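Local coordinates for protein mitogen (Streptococcus dysgalactiae, PDB 2J4X) that is a zinc-binding bacterial superantigen, probably a toxin that stimulates T cells through their antigen receptors as related streptococcal and staphylococcal toxins do, at residues 128-132 against 133-137. Residues are numbered along the deposited sequence; the frame is centred on the assembly and turned at random.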
loop_
_atom_site.group_PDB
_atom_site.type_symbol
_atom_site.label_atom_id
_atom_site.label_comp_id
_atom_site.label_asym_id
_atom_site.label_seq_id
_atom_site.Cartn_x
_atom_site.Cartn_y
_atom_site.Cartn_z
ATOM N N ILE A 128 -7.706 -10.729 1.046
ATOM C CA ILE A 128 -6.943 -9.810 1.903
ATOM C C ILE A 128 -7.974 -9.353 2.913
ATOM O O ILE A 128 -9.068 -8.913 2.550
ATOM C CB ILE A 128 -6.400 -8.544 1.162
ATOM C CG1 ILE A 128 -5.463 -8.938 0.009
ATOM C CG2 ILE A 128 -5.617 -7.671 2.145
ATOM C CD1 ILE A 128 -4.973 -7.728 -0.828
ATOM N N THR A 129 -7.627 -9.468 4.182
ATOM C CA THR A 129 -8.529 -9.072 5.252
ATOM C C THR A 129 -8.224 -7.685 5.838
ATOM O O THR A 129 -7.061 -7.351 6.097
ATOM C CB THR A 129 -8.513 -10.139 6.391
ATOM O OG1 THR A 129 -9.080 -11.373 5.913
ATOM C CG2 THR A 129 -9.310 -9.655 7.590
ATOM N N PHE A 130 -9.289 -6.889 6.015
ATOM C CA PHE A 130 -9.233 -5.533 6.605
ATOM C C PHE A 130 -10.226 -5.435 7.779
ATOM O O PHE A 130 -11.275 -6.081 7.780
ATOM C CB PHE A 130 -9.595 -4.455 5.580
ATOM C CG PHE A 130 -8.773 -4.507 4.336
ATOM C CD1 PHE A 130 -9.173 -5.284 3.255
ATOM C CD2 PHE A 130 -7.591 -3.789 4.239
ATOM C CE1 PHE A 130 -8.403 -5.343 2.086
ATOM C CE2 PHE A 130 -6.822 -3.845 3.076
ATOM C CZ PHE A 130 -7.234 -4.624 2.004
ATOM N N GLN A 131 -9.891 -4.625 8.772
ATOM C CA GLN A 131 -10.777 -4.478 9.908
ATOM C C GLN A 131 -11.262 -3.047 10.176
ATOM O O GLN A 131 -11.885 -2.791 11.221
ATOM C CB GLN A 131 -10.125 -5.060 11.159
ATOM C CG GLN A 131 -8.827 -4.433 11.517
ATOM C CD GLN A 131 -8.114 -5.210 12.588
ATOM O OE1 GLN A 131 -8.450 -5.122 13.775
ATOM N NE2 GLN A 131 -7.122 -5.998 12.176
ATOM N N ASN A 132 -10.983 -2.133 9.229
ATOM C CA ASN A 132 -11.418 -0.727 9.285
ATOM C C ASN A 132 -12.145 -0.379 7.998
ATOM O O ASN A 132 -11.799 -0.882 6.922
ATOM C CB ASN A 132 -10.232 0.202 9.465
ATOM C CG ASN A 132 -9.670 0.123 10.846
ATOM O OD1 ASN A 132 -10.388 0.382 11.813
ATOM N ND2 ASN A 132 -8.390 -0.248 10.969
ATOM N N LYS A 133 -13.159 0.475 8.110
ATOM C CA LYS A 133 -13.963 0.879 6.961
ATOM C C LYS A 133 -13.106 1.671 5.991
ATOM O O LYS A 133 -13.312 1.636 4.770
ATOM C CB LYS A 133 -15.128 1.741 7.433
ATOM C CG LYS A 133 -16.063 2.189 6.330
ATOM C CD LYS A 133 -17.226 2.968 6.904
ATOM C CE LYS A 133 -18.409 2.834 5.991
ATOM N NZ LYS A 133 -18.757 1.391 5.831
ATOM N N PHE A 134 -12.144 2.395 6.564
ATOM C CA PHE A 134 -11.224 3.221 5.797
ATOM C C PHE A 134 -9.808 2.703 5.905
ATOM O O PHE A 134 -9.287 2.536 6.995
ATOM C CB PHE A 134 -11.315 4.700 6.255
ATOM C CG PHE A 134 -12.628 5.359 5.877
ATOM C CD1 PHE A 134 -13.686 5.427 6.789
ATOM C CD2 PHE A 134 -12.862 5.768 4.551
ATOM C CE1 PHE A 134 -14.963 5.880 6.379
ATOM C CE2 PHE A 134 -14.129 6.217 4.142
ATOM C CZ PHE A 134 -15.177 6.268 5.056
ATOM N N VAL A 135 -9.214 2.395 4.757
ATOM C CA VAL A 135 -7.830 1.926 4.707
ATOM C C VAL A 135 -7.143 2.707 3.588
ATOM O O VAL A 135 -7.756 3.005 2.560
ATOM C CB VAL A 135 -7.703 0.364 4.421
ATOM C CG1 VAL A 135 -8.634 -0.424 5.340
ATOM C CG2 VAL A 135 -7.961 0.052 2.961
ATOM N N THR A 136 -5.880 3.058 3.791
ATOM C CA THR A 136 -5.162 3.783 2.761
ATOM C C THR A 136 -5.021 2.896 1.525
ATOM O O THR A 136 -5.001 1.668 1.640
ATOM C CB THR A 136 -3.731 4.171 3.213
ATOM O OG1 THR A 136 -3.037 3.006 3.697
ATOM C CG2 THR A 136 -3.786 5.242 4.268
ATOM N N PHE A 137 -4.944 3.522 0.352
ATOM C CA PHE A 137 -4.719 2.800 -0.890
ATOM C C PHE A 137 -3.305 2.176 -0.802
ATOM O O PHE A 137 -3.073 1.071 -1.300
ATOM C CB PHE A 137 -4.793 3.759 -2.081
ATOM C CG PHE A 137 -4.274 3.166 -3.369
ATOM C CD1 PHE A 137 -5.001 2.200 -4.049
ATOM C CD2 PHE A 137 -3.023 3.538 -3.872
ATOM C CE1 PHE A 137 -4.492 1.617 -5.198
ATOM C CE2 PHE A 137 -2.509 2.949 -5.029
ATOM C CZ PHE A 137 -3.248 1.993 -5.681
#
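The carbonyl oxygen of F134 lies 3.5 Å from CB of N132 and accepts a hydrogen bond from NH2 of R102. The bend itself is made at K133, which has helix-like backbone angles between two extended residues. Strand 126-132 ends at this bend. The short segment 134-136 leaves at 120° to segment 128-132 rather than folding straight back. N132 O comes within 3.3 Å of F134 N, but the angle is too poor for a hydrogen bond. The same N132 O packs against the methyl CG1 of V135 at 3.6 Å.

Inside the corner, F130 and V135 meet. Their side chains cross at about a right angle. CG1 of V135 approaches the F130 ring obliquely and touches CD2 at 3.7 Å. CG2 of V135 lies a little farther off, 4.1 Å from CE2 of F130. CG of F130 stands beside its backbone N, anti to the carbonyl carbon (chi1 -55°). The ring stands across that bond (chi2 89°), with CD2 and CE2 toward the valine methyls. Around this pair, M196 and I140 of helix 137-150 touch both side chains, and R143 of the same helix makes a cation-pi contact with the F130 ring.

The segments belong to the beta-grasp domain. Strand 126-132 is an outer strand of its five-stranded sheet, and 134-136 leads directly into helix 137-150. T136 is the N-cap of that helix, with OG1 bonded to E139 N. The contact is not itself part of the zinc site: the side chain of the zinc ligand H201 is about 10 Å from that of F130.

Across the bend F130 and V135 meet by apolar packing alone. Since I140 packs on both, the edge strand and the helix share one buried apolar patch.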